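Local structure of proteinase K (Serratia sp., 2B6N) at residues V37-V42 with R97-S102; N47-R52 with V91-V96; A77-G82 with I206-Y211; V126-L131 with A226-A231; F153-G158 with Y167-A172. The protein is a calcium-binding serine endopeptidase of the subtilase (S8) family that cleaves peptide bonds, this chain being its proteinase K-like catalytic domain. All blocks are in the same frame, centred on the assembly; numbering follows the deposited sequence.

How the contacts relate
All five contacts are buried and lie in one subtilase domain, but at different depths. Contact 4 is at the centre of the chain, strand against helix; contacts 1, 2 and 5 sit at strand ends of the same parallel sheet, and contacts 2 and 5 lie on opposite sides of the centre, about 23 Å apart between centres. Contact 3 joins helix 72-81 to a separate hairpin, and that helix also touches contacts 1, 2 and 4. The chemistry follows place: backbone carbonyls take N-H groups and arginine in contacts 1 and 2, serine and threonine hydroxyls line contact 3, an asparagine amide with small apolar groups fills contact 4, and contact 5 is apolar. Contacts 1 and 4 meet where Asp39 faces Ser130.

Contact 1: residues V37-V42 with R97-S102; sequences VIDTGV and RVLNCS
Thr40 lies across Leu99, its methyl CG2 packed 3.6 Å from Leu99 CB. Its OG1 has a different task: with chi1 at 63° it turns to Gly73 and Asp68, while CG2 is left beside the backbone N and meets the leucine. The carbonyl of Thr40 faces Arg97, whose chain runs extended from CG to NE alongside it. The direct bond from Arg97 NE to Thr40 O is weak, 3.4 Å and bent to 123° at the hydrogen, but water 1 bridges the same two atoms, donating to Thr40 O at 2.6 Å. Arg97 NH1 is engaged beyond, in salt bridges with Asp58 and Asp61. Asp39 joins through its backbone: its O accepts from Val98 N at 2.8 Å, nearly in line with the carbonyl, and from Leu99 N at 3.1 Å, this second donor standing 49° out of the carbonyl plane. Its carboxylate OD1 takes the N-H of Thr40 at 2.7 Å on the anti lone pair and also bonds His72 ND1. Asp39 and Arg97 form a parallel bridge at the ends of strands 34-39 and 92-97, beside the predicted charge relay of Asp39, His72 and Ser224, the catalytic triad of subtilases.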
# COMPACT_ATOMS: atom_id res chain seq x y z
N VAL A 37 -1.30 -3.68 -7.80
CA VAL A 37 -1.95 -2.48 -7.31
C VAL A 37 -3.42 -2.54 -7.73
O VAL A 37 -3.74 -2.33 -8.90
CB VAL A 37 -1.26 -1.22 -7.85
CG1 VAL A 37 -1.96 0.05 -7.32
CG2 VAL A 37 0.23 -1.23 -7.46
N ILE A 38 -4.28 -2.88 -6.78
CA ILE A 38 -5.72 -3.04 -7.06
C ILE A 38 -6.39 -1.70 -6.78
O ILE A 38 -6.53 -1.32 -5.63
CB ILE A 38 -6.34 -4.17 -6.17
CG1 ILE A 38 -5.55 -5.49 -6.35
CG2 ILE A 38 -7.86 -4.33 -6.50
CD1 ILE A 38 -5.91 -6.62 -5.35
N ASP A 39 -6.75 -0.97 -7.84
CA ASP A 39 -7.00 0.45 -7.68
C ASP A 39 -7.61 1.00 -8.98
O ASP A 39 -8.30 0.27 -9.72
CB ASP A 39 -5.66 1.16 -7.34
CG ASP A 39 -5.83 2.38 -6.47
OD1 ASP A 39 -6.45 3.38 -6.94
OD2 ASP A 39 -5.31 2.36 -5.31
N THR A 40 -7.36 2.28 -9.26
CA THR A 40 -7.94 2.95 -10.43
C THR A 40 -7.16 2.70 -11.72
O THR A 40 -7.49 3.26 -12.76
CB THR A 40 -8.03 4.48 -10.23
OG1 THR A 40 -6.71 5.03 -10.09
CG2 THR A 40 -8.88 4.85 -9.02
N GLY A 41 -6.13 1.84 -11.65
CA GLY A 41 -5.23 1.59 -12.76
C GLY A 41 -3.89 2.26 -12.47
O GLY A 41 -3.74 2.88 -11.43
N VAL A 42 -2.93 2.13 -13.38
CA VAL A 42 -1.61 2.76 -13.21
C VAL A 42 -1.18 3.34 -14.54
O VAL A 42 -1.31 2.68 -15.58
CB VAL A 42 -0.51 1.75 -12.74
CG1 VAL A 42 0.84 2.45 -12.61
CG2 VAL A 42 -0.88 1.08 -11.41
N ARG A 97 -7.08 -2.91 -12.41
CA ARG A 97 -8.04 -1.80 -12.33
C ARG A 97 -9.44 -2.26 -11.95
O ARG A 97 -10.13 -2.98 -12.71
CB ARG A 97 -8.03 -0.97 -13.64
CG ARG A 97 -9.10 0.13 -13.67
CD ARG A 97 -8.95 1.02 -14.91
NE ARG A 97 -9.86 2.17 -14.87
CZ ARG A 97 -10.77 2.47 -15.80
NH1 ARG A 97 -10.92 1.72 -16.89
NH2 ARG A 97 -11.53 3.55 -15.64
N VAL A 98 -9.87 -1.85 -10.75
CA VAL A 98 -11.18 -2.21 -10.24
C VAL A 98 -12.02 -0.98 -9.88
O VAL A 98 -13.17 -1.10 -9.44
CB VAL A 98 -11.11 -3.18 -9.03
CG1 VAL A 98 -10.36 -4.45 -9.41
CG2 VAL A 98 -10.46 -2.51 -7.80
N LEU A 99 -11.41 0.19 -10.08
CA LEU A 99 -12.07 1.45 -9.74
C LEU A 99 -12.07 2.31 -10.98
O LEU A 99 -11.08 2.32 -11.71
CB LEU A 99 -11.33 2.18 -8.60
CG LEU A 99 -11.19 1.43 -7.27
CD1 LEU A 99 -10.52 2.33 -6.23
CD2 LEU A 99 -12.57 0.96 -6.79
N ASN A 100 -13.19 3.01 -11.21
CA ASN A 100 -13.37 3.78 -12.45
C ASN A 100 -12.68 5.18 -12.45
O ASN A 100 -11.90 5.50 -11.53
CB ASN A 100 -14.88 3.87 -12.81
CG ASN A 100 -15.70 4.62 -11.77
OD1 ASN A 100 -15.19 5.51 -11.07
ND2 ASN A 100 -16.98 4.28 -11.67
N CYS A 101 -12.93 5.98 -13.49
CA CYS A 101 -12.27 7.28 -13.62
C CYS A 101 -12.61 8.24 -12.46
O CYS A 101 -11.84 9.16 -12.17
CB CYS A 101 -12.60 7.93 -14.98
SG CYS A 101 -11.97 7.04 -16.47
N SER A 102 -13.73 8.00 -11.80
CA SER A 102 -14.17 8.82 -10.66
C SER A 102 -13.77 8.18 -9.32
O SER A 102 -14.04 8.74 -8.25
CB SER A 102 -15.70 9.04 -10.74
O HOH W 1 -9.59 4.78 -13.29

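Contact 2: residues N47-R52 with V91-V96; sequences NEFGGR and VNVVGV
Arg52 meets the start of strand 92-97 with both its backbone and its side chain. Arg52 O accepts the N-H of Val93 at 2.9 Å, almost straight at the hydrogen (173°), although the donor is tilted 32° from the carbonyl plane. Two residues before Val93, just ahead of the strand, Val91 O receives Arg52 NH1, also at 2.9 Å. This bond lies in the carbonyl plane, on a lone pair, and the acceptor is at the guanidinium edge, near its plane. Arg52 CB and CD both pass 3.5 Å from Val91 O, and the bend at chi3 (-73°) beyond them turns the guanidinium back so that NH1 meets the same oxygen. Beside these polar grips, Phe49 approaches Val93 more loosely, its CD2 being 4.3 Å from Val93 CG2.

The segment 47-52 leads into strand 53-58, the edge strand that pairs in parallel with 92-97, and the Arg52-Val93 bond is followed by a backbone bond between Val93 and Ser54. The approach is made by a type I' beta turn from Phe49 to Arg52, closed by Arg52 N to Phe49 O at 2.9 Å, with Gly50 and Gly51 at its two central positions, both at positive phi.

Farther out, Arg52 NH2 donates to Gly81 O, which ties the guanidinium to helix 72-81; two bonds, one from each terminal nitrogen, would restrict its rotation. The same helix supplies Ala77, which packs on both Phe49 and Val93, while Val42 touches the phenyl ring and Val37 lies against Val93 from the adjoining strand.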
# COMPACT_ATOMS: atom_id res chain seq x y z
N ASN A 47 7.48 8.21 -15.62
CA ASN A 47 8.94 8.17 -15.47
C ASN A 47 9.36 7.44 -14.19
O ASN A 47 10.42 6.82 -14.16
CB ASN A 47 9.53 9.58 -15.42
CG ASN A 47 9.37 10.33 -16.73
OD1 ASN A 47 9.20 9.74 -17.79
ND2 ASN A 47 9.44 11.66 -16.65
N GLU A 48 8.53 7.54 -13.14
CA GLU A 48 8.79 6.83 -11.87
C GLU A 48 9.06 5.33 -11.98
O GLU A 48 9.78 4.77 -11.16
CB GLU A 48 7.65 7.08 -10.87
CG GLU A 48 7.75 8.45 -10.15
CD GLU A 48 9.01 8.58 -9.33
OE1 GLU A 48 9.08 7.99 -8.23
OE2 GLU A 48 9.94 9.28 -9.79
N PHE A 49 8.46 4.68 -12.98
CA PHE A 49 8.48 3.22 -13.03
C PHE A 49 9.59 2.66 -13.90
O PHE A 49 9.96 1.50 -13.75
CB PHE A 49 7.10 2.67 -13.46
CG PHE A 49 5.98 3.13 -12.58
CD1 PHE A 49 4.97 3.94 -13.08
CD2 PHE A 49 5.98 2.81 -11.21
CE1 PHE A 49 3.94 4.40 -12.24
CE2 PHE A 49 4.97 3.26 -10.37
CZ PHE A 49 3.95 4.06 -10.89
N GLY A 50 10.10 3.47 -14.82
CA GLY A 50 11.21 3.05 -15.67
C GLY A 50 10.97 1.70 -16.35
O GLY A 50 11.88 0.88 -16.44
N GLY A 51 9.76 1.47 -16.83
CA GLY A 51 9.49 0.19 -17.50
C GLY A 51 9.00 -0.94 -16.60
O GLY A 51 8.53 -1.96 -17.11
N ARG A 52 9.08 -0.77 -15.29
CA ARG A 52 8.69 -1.85 -14.36
C ARG A 52 7.18 -1.99 -14.15
O ARG A 52 6.74 -2.92 -13.48
CB ARG A 52 9.40 -1.70 -13.01
CG ARG A 52 10.91 -1.81 -13.09
CD ARG A 52 11.58 -1.40 -11.78
NE ARG A 52 11.52 0.05 -11.55
CZ ARG A 52 10.84 0.63 -10.55
NH1 ARG A 52 10.15 -0.10 -9.68
NH2 ARG A 52 10.84 1.95 -10.43
N VAL A 91 11.02 -2.91 -7.70
CA VAL A 91 9.90 -3.86 -7.71
C VAL A 91 9.19 -3.84 -9.06
O VAL A 91 9.17 -2.82 -9.75
CB VAL A 91 8.89 -3.56 -6.56
CG1 VAL A 91 8.00 -2.36 -6.89
CG2 VAL A 91 8.05 -4.79 -6.21
N ASN A 92 8.62 -4.98 -9.45
CA ASN A 92 7.69 -5.00 -10.58
C ASN A 92 6.30 -4.56 -10.12
O ASN A 92 5.87 -4.92 -9.03
CB ASN A 92 7.64 -6.39 -11.20
CG ASN A 92 9.00 -6.86 -11.60
OD1 ASN A 92 9.63 -6.24 -12.45
ND2 ASN A 92 9.49 -7.92 -10.95
N VAL A 93 5.64 -3.75 -10.95
CA VAL A 93 4.34 -3.17 -10.62
C VAL A 93 3.34 -3.67 -11.65
O VAL A 93 3.58 -3.56 -12.86
CB VAL A 93 4.38 -1.62 -10.64
CG1 VAL A 93 2.95 -1.03 -10.43
CG2 VAL A 93 5.34 -1.10 -9.56
N VAL A 94 2.24 -4.22 -11.17
CA VAL A 94 1.15 -4.69 -12.03
C VAL A 94 -0.18 -4.02 -11.64
O VAL A 94 -0.67 -4.16 -10.52
CB VAL A 94 1.00 -6.24 -12.01
CG1 VAL A 94 -0.21 -6.68 -12.88
CG2 VAL A 94 2.26 -6.91 -12.49
N GLY A 95 -0.75 -3.29 -12.59
CA GLY A 95 -2.03 -2.63 -12.37
C GLY A 95 -3.22 -3.58 -12.53
O GLY A 95 -3.35 -4.29 -13.54
N VAL A 96 -4.07 -3.60 -11.51
CA VAL A 96 -5.33 -4.35 -11.54
C VAL A 96 -6.42 -3.31 -11.32
O VAL A 96 -6.63 -2.85 -10.21
CB VAL A 96 -5.36 -5.47 -10.48
CG1 VAL A 96 -6.63 -6.31 -10.61
CG2 VAL A 96 -4.15 -6.38 -10.68

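Contact 3: residues A77-G82 with I206-Y211; sequences AGTIGG and ITSSWY
Helix 77-81 and strand 206-209 run nearly perpendicular, at 94°, with their axes 6.8 Å apart at closest approach and Gly78 and Ser209 nearest in the backbone, 5.3 Å between CA atoms. Gly78, with no side chain, lets two serine hydroxyls come to 3.3 Å of its backbone, Ser209 OG at CA and Ser208 OG at the carbonyl carbon.

The serine hydroxyls reach past the glycine to the preceding turn of the helix, Ser208 OG bonding His75 O and Ser209 OG bonding Thr74 O. Ser208 achieves this with OG anti to its own N (chi1 -169°), whereas Ser209 has its OG between N and carbonyl carbon (37°). Ser208 OG also comes within 3.1 Å of Thr79 N, but the angle is too poor for a hydrogen bond. Thr79 instead reaches the strand through water 2: its OG1 donates to the water at 2.9 Å, and the water donates to Thr207 O at 2.8 Å. On the side of this hydroxyl toward the start of the strand, the methyl CG2 of Ile206 approaches Thr79 OG1 to 3.8 Å.

His229 of helix 223-240 touches both Thr79 and Ile206. The contact lays the two-stranded antiparallel sheet of 206-209 and 217-220 across helix 72-81, the helix that in subtilases begins at the histidine of the charge relay, here the predicted His72.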
# COMPACT_ATOMS: atom_id res chain seq x y z
N ALA A 77 0.83 3.42 -6.59
CA ALA A 77 1.90 2.64 -7.22
C ALA A 77 3.27 3.30 -7.08
O ALA A 77 4.27 2.63 -6.82
CB ALA A 77 1.56 2.37 -8.70
N GLY A 78 3.33 4.63 -7.23
CA GLY A 78 4.62 5.32 -7.07
C GLY A 78 5.15 5.22 -5.63
O GLY A 78 6.34 5.15 -5.41
N THR A 79 4.26 5.23 -4.64
CA THR A 79 4.71 5.08 -3.26
C THR A 79 5.32 3.68 -3.03
O THR A 79 6.29 3.53 -2.28
CB THR A 79 3.58 5.41 -2.25
OG1 THR A 79 3.24 6.79 -2.40
CG2 THR A 79 4.05 5.19 -0.79
N ILE A 80 4.75 2.66 -3.67
CA ILE A 80 5.31 1.31 -3.54
C ILE A 80 6.69 1.23 -4.24
O ILE A 80 7.67 0.75 -3.66
CB ILE A 80 4.37 0.22 -4.16
CG1 ILE A 80 2.99 0.20 -3.47
CG2 ILE A 80 5.06 -1.17 -4.03
CD1 ILE A 80 2.01 -0.87 -4.06
N GLY A 81 6.74 1.71 -5.49
CA GLY A 81 7.86 1.35 -6.37
C GLY A 81 8.47 2.40 -7.27
O GLY A 81 9.27 2.06 -8.13
N GLY A 82 8.08 3.66 -7.09
CA GLY A 82 8.68 4.76 -7.87
C GLY A 82 10.16 4.98 -7.59
O GLY A 82 10.62 4.79 -6.45
N ILE A 206 1.28 13.04 1.37
CA ILE A 206 2.26 12.14 0.76
C ILE A 206 2.42 12.51 -0.71
O ILE A 206 1.44 12.57 -1.45
CB ILE A 206 1.79 10.64 0.86
CG1 ILE A 206 1.65 10.21 2.33
CG2 ILE A 206 2.72 9.70 0.03
CD1 ILE A 206 2.94 10.38 3.18
N THR A 207 3.66 12.76 -1.13
CA THR A 207 3.94 13.07 -2.52
C THR A 207 4.33 11.83 -3.30
O THR A 207 5.12 10.98 -2.81
CB THR A 207 5.04 14.14 -2.67
OG1 THR A 207 4.71 15.28 -1.87
CG2 THR A 207 5.17 14.55 -4.15
N SER A 208 3.80 11.72 -4.52
CA SER A 208 4.07 10.56 -5.39
C SER A 208 3.68 10.92 -6.83
O SER A 208 3.32 12.06 -7.11
CB SER A 208 3.29 9.33 -4.91
OG SER A 208 3.72 8.15 -5.58
N SER A 209 3.76 9.94 -7.73
CA SER A 209 3.44 10.11 -9.13
C SER A 209 1.93 10.36 -9.34
O SER A 209 1.13 10.06 -8.46
CB SER A 209 3.89 8.86 -9.90
OG SER A 209 3.66 7.73 -9.09
N TRP A 210 1.57 10.92 -10.49
CA TRP A 210 0.17 11.23 -10.82
C TRP A 210 -0.02 11.00 -12.31
O TRP A 210 0.95 10.99 -13.07
CB TRP A 210 -0.14 12.68 -10.46
CG TRP A 210 -1.63 13.06 -10.44
CD1 TRP A 210 -2.28 13.96 -11.26
CD2 TRP A 210 -2.62 12.56 -9.54
NE1 TRP A 210 -3.62 14.05 -10.92
CE2 TRP A 210 -3.85 13.20 -9.85
CE3 TRP A 210 -2.58 11.64 -8.47
CZ2 TRP A 210 -5.03 12.94 -9.16
CZ3 TRP A 210 -3.76 11.39 -7.76
CH2 TRP A 210 -4.97 12.04 -8.12
N TYR A 211 -1.27 10.82 -12.73
CA TYR A 211 -1.58 10.29 -14.06
C TYR A 211 -1.58 11.32 -15.20
O TYR A 211 -1.64 10.94 -16.36
CB TYR A 211 -2.94 9.57 -14.02
CG TYR A 211 -4.14 10.49 -14.21
CD1 TYR A 211 -4.92 10.42 -15.37
CD2 TYR A 211 -4.49 11.44 -13.25
CE1 TYR A 211 -6.02 11.29 -15.57
CE2 TYR A 211 -5.58 12.29 -13.42
CZ TYR A 211 -6.34 12.20 -14.57
OH TYR A 211 -7.42 13.06 -14.75
O HOH W 2 5.59 8.41 -1.77

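Contact 4: residues V126-L131 with A226-A231; sequences VANMSL and ASPHVA
The central parallel sheet of the subtilase fold packs here on helix 223-240, which starts beside the predicted catalytic Ser224; strand 126-129 and helix 226-231 run almost antiparallel, at 175°, with axes 8.3 Å apart. Asn128 has the largest share of the strand's side. Its CG is anti to the backbone N (chi1 -177°), which sends the amide across to the helix, where ND2 sits 2.7 Å from Ser227 OG. The distance is short, yet the hydrogen bond is weak, because its angle at the hydrogen is only 122°. The same ND2 comes within 3.7 Å of the methyl of Ala231, one helical turn on, so the amide nestles between Ser227 and Ala231.

Farther along the strand, Ser130 OG lies 3.6 Å from Pro228 CD and 3.7 Å from Ser227 CB, and its stronger polar partner is Ser224 O. Toward the start of the strand both Val126 methyls lie over Ala231, CG1 3.8 Å from its O and CG2 4.2 Å from its CB. Pro228 lacks an N-H, and the helix is kinked here, its regular bonding resuming with Ala231 N to Ser227 O.

Around this core, helix 72-81 closes one flank through Val76 on Asn128 and Ile80 on Pro228. Strands 34-39 and 152-156 border 125-129 in the sheet, bringing Asp39 against Ser130 and Val154 against Ser227.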
# COMPACT_ATOMS: atom_id res chain seq x y z
N VAL A 126 3.13 -9.23 -3.56
CA VAL A 126 2.35 -8.46 -2.59
C VAL A 126 1.22 -7.78 -3.37
O VAL A 126 1.40 -7.42 -4.53
CB VAL A 126 3.22 -7.42 -1.82
CG1 VAL A 126 3.79 -6.35 -2.75
CG2 VAL A 126 2.42 -6.73 -0.72
N ALA A 127 0.07 -7.62 -2.74
CA ALA A 127 -1.05 -6.90 -3.36
C ALA A 127 -1.44 -5.76 -2.44
O ALA A 127 -1.49 -5.95 -1.22
CB ALA A 127 -2.24 -7.82 -3.62
N ASN A 128 -1.72 -4.60 -3.02
CA ASN A 128 -2.17 -3.44 -2.24
C ASN A 128 -3.59 -3.08 -2.60
O ASN A 128 -3.93 -2.98 -3.79
CB ASN A 128 -1.27 -2.23 -2.54
CG ASN A 128 -1.64 -1.02 -1.72
OD1 ASN A 128 -2.43 -0.14 -2.15
ND2 ASN A 128 -1.13 -0.98 -0.50
N MET A 129 -4.42 -2.87 -1.57
CA MET A 129 -5.79 -2.41 -1.76
C MET A 129 -6.05 -1.11 -1.01
O MET A 129 -6.48 -1.13 0.14
CB MET A 129 -6.78 -3.49 -1.28
CG MET A 129 -6.67 -4.79 -2.06
SD MET A 129 -7.97 -5.97 -1.55
CE MET A 129 -9.43 -5.20 -2.24
N SER A 130 -5.78 0.01 -1.68
CA SER A 130 -6.12 1.35 -1.16
C SER A 130 -7.56 1.72 -1.53
O SER A 130 -7.82 2.62 -2.33
CB SER A 130 -5.12 2.39 -1.70
OG SER A 130 -3.85 2.21 -1.09
N LEU A 131 -8.51 1.02 -0.90
CA LEU A 131 -9.92 1.14 -1.19
C LEU A 131 -10.65 0.39 -0.09
O LEU A 131 -10.07 -0.47 0.59
CB LEU A 131 -10.26 0.53 -2.57
CG LEU A 131 -10.04 -0.97 -2.76
CD1 LEU A 131 -11.23 -1.82 -2.25
CD2 LEU A 131 -9.79 -1.23 -4.24
N ALA A 226 -1.04 5.49 3.08
CA ALA A 226 -0.28 4.77 4.12
C ALA A 226 -0.06 3.33 3.67
O ALA A 226 1.07 2.81 3.76
CB ALA A 226 -1.02 4.81 5.44
N SER A 227 -1.14 2.70 3.19
CA SER A 227 -1.09 1.31 2.71
C SER A 227 0.15 0.97 1.82
O SER A 227 0.87 0.04 2.13
CB SER A 227 -2.42 0.91 2.04
OG SER A 227 -2.48 -0.48 1.80
N PRO A 228 0.36 1.70 0.70
CA PRO A 228 1.49 1.39 -0.17
C PRO A 228 2.89 1.52 0.47
O PRO A 228 3.84 0.88 0.00
CB PRO A 228 1.35 2.41 -1.32
CG PRO A 228 0.54 3.50 -0.75
CD PRO A 228 -0.46 2.78 0.13
N HIS A 229 3.03 2.34 1.52
CA HIS A 229 4.33 2.34 2.22
C HIS A 229 4.58 0.93 2.76
O HIS A 229 5.69 0.38 2.65
CB HIS A 229 4.37 3.36 3.38
CG HIS A 229 4.45 4.80 2.95
ND1 HIS A 229 3.34 5.53 2.60
CD2 HIS A 229 5.50 5.65 2.88
CE1 HIS A 229 3.70 6.77 2.30
NE2 HIS A 229 5.01 6.87 2.45
N VAL A 230 3.53 0.34 3.36
CA VAL A 230 3.63 -1.01 3.94
C VAL A 230 3.80 -2.09 2.88
O VAL A 230 4.62 -3.00 3.04
CB VAL A 230 2.42 -1.32 4.88
CG1 VAL A 230 2.53 -2.75 5.51
CG2 VAL A 230 2.34 -0.27 6.00
N ALA A 231 3.05 -1.98 1.78
CA ALA A 231 3.22 -2.88 0.64
C ALA A 231 4.65 -2.84 0.09
O ALA A 231 5.24 -3.88 -0.23
CB ALA A 231 2.20 -2.54 -0.47

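Contact 5: residues F153-G158 with Y167-A172; sequences FVVAAG and YSPARA
Pro169 and Ala170 bear on Val155, at the end of strand 152-156. The segment enters through Tyr167 and Ser168, a short strand whose serine hydroxyl turns elsewhere, to Asp140 and Ser136. A cis peptide bond precedes Pro169, which opens a type I turn, and the proline CG lies against Val155 CG1 at 3.9 Å, the two side chains meeting obliquely. With chi1 at -45°, Val155 places CG1 beside its own N and CG2 between N and carbonyl carbon; CG1 meets the proline ring, and CG2 lies against Ala170 CA and Pro169 O, 3.9 Å from each. The Ala170 methyl lies against the backbone where the strand ends, 3.8 Å from Ala156 O and 3.6 Å from Ala157 O just beyond it. Arg171 turns away to a salt bridge with Asp140, and Ala172 closes the turn by donating its N-H to Pro169 O at 2.9 Å. Met129 of the adjacent strand touches both Val155 and Pro169, and Val143 of helix 137-148 also packs on the proline. Pro169 O is taken by Ala172 N and Ala157 O by Asn192; the contact itself is van der Waals packing of methyls and a proline ring, with methyl against carbonyl oxygen at Ala170.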
# COMPACT_ATOMS: atom_id res chain seq x y z
N PHE A 153 -1.44 -9.59 1.31
CA PHE A 153 -2.34 -8.45 1.05
C PHE A 153 -2.23 -7.35 2.09
O PHE A 153 -2.27 -7.60 3.30
CB PHE A 153 -3.80 -8.92 0.97
CG PHE A 153 -4.23 -9.31 -0.39
CD1 PHE A 153 -3.69 -10.42 -1.01
CD2 PHE A 153 -5.17 -8.56 -1.06
CE1 PHE A 153 -4.08 -10.78 -2.27
CE2 PHE A 153 -5.58 -8.91 -2.34
CZ PHE A 153 -5.03 -10.02 -2.95
N VAL A 154 -2.12 -6.12 1.60
CA VAL A 154 -1.96 -4.94 2.44
C VAL A 154 -3.08 -3.98 2.02
O VAL A 154 -3.26 -3.72 0.83
CB VAL A 154 -0.58 -4.26 2.21
CG1 VAL A 154 -0.43 -3.04 3.14
CG2 VAL A 154 0.57 -5.26 2.45
N VAL A 155 -3.83 -3.47 2.99
CA VAL A 155 -5.05 -2.69 2.73
C VAL A 155 -5.17 -1.46 3.61
O VAL A 155 -4.65 -1.43 4.74
CB VAL A 155 -6.37 -3.56 2.84
CG1 VAL A 155 -6.20 -4.90 2.13
CG2 VAL A 155 -6.79 -3.80 4.32
N ALA A 156 -5.85 -0.43 3.09
CA ALA A 156 -6.07 0.81 3.85
C ALA A 156 -7.11 0.57 4.93
O ALA A 156 -8.11 -0.16 4.71
CB ALA A 156 -6.51 1.92 2.91
N ALA A 157 -6.89 1.17 6.11
CA ALA A 157 -7.86 1.06 7.21
C ALA A 157 -9.14 1.86 6.93
O ALA A 157 -10.21 1.48 7.39
CB ALA A 157 -7.23 1.52 8.53
N GLY A 158 -9.02 2.92 6.14
CA GLY A 158 -10.16 3.78 5.81
C GLY A 158 -10.04 5.15 6.47
O GLY A 158 -9.34 5.33 7.46
N TYR A 167 -15.46 -2.10 8.29
CA TYR A 167 -15.26 -1.92 6.84
C TYR A 167 -14.51 -3.09 6.23
O TYR A 167 -13.72 -3.73 6.92
CB TYR A 167 -14.49 -0.62 6.56
CG TYR A 167 -15.10 0.59 7.23
CD1 TYR A 167 -14.61 1.07 8.44
CD2 TYR A 167 -16.20 1.23 6.66
CE1 TYR A 167 -15.19 2.17 9.07
CE2 TYR A 167 -16.78 2.33 7.27
CZ TYR A 167 -16.27 2.79 8.47
OH TYR A 167 -16.86 3.88 9.07
N SER A 168 -14.76 -3.36 4.95
CA SER A 168 -14.04 -4.38 4.19
C SER A 168 -13.31 -3.74 3.00
O SER A 168 -13.86 -2.86 2.34
CB SER A 168 -15.01 -5.45 3.65
OG SER A 168 -15.53 -6.25 4.71
N PRO A 169 -12.09 -4.23 2.68
CA PRO A 169 -11.41 -5.37 3.33
C PRO A 169 -10.64 -5.08 4.62
O PRO A 169 -9.94 -5.97 5.12
CB PRO A 169 -10.45 -5.83 2.24
CG PRO A 169 -10.02 -4.56 1.58
CD PRO A 169 -11.33 -3.73 1.53
N ALA A 170 -10.76 -3.86 5.16
CA ALA A 170 -10.05 -3.50 6.42
C ALA A 170 -10.15 -4.55 7.53
O ALA A 170 -9.14 -4.86 8.22
CB ALA A 170 -10.52 -2.11 6.94
N ARG A 171 -11.33 -5.11 7.72
CA ARG A 171 -11.57 -6.04 8.84
C ARG A 171 -11.12 -7.46 8.53
O ARG A 171 -11.06 -8.31 9.45
CB ARG A 171 -13.06 -6.03 9.23
CG ARG A 171 -13.93 -6.78 8.22
CD ARG A 171 -15.44 -6.71 8.56
NE ARG A 171 -16.12 -7.77 7.82
CZ ARG A 171 -17.31 -8.31 8.11
NH1 ARG A 171 -18.02 -7.93 9.16
NH2 ARG A 171 -17.78 -9.27 7.33
N ALA A 172 -10.83 -7.74 7.25
CA ALA A 172 -10.50 -9.11 6.83
C ALA A 172 -9.35 -9.64 7.70
O ALA A 172 -8.30 -9.00 7.80
CB ALA A 172 -10.13 -9.18 5.35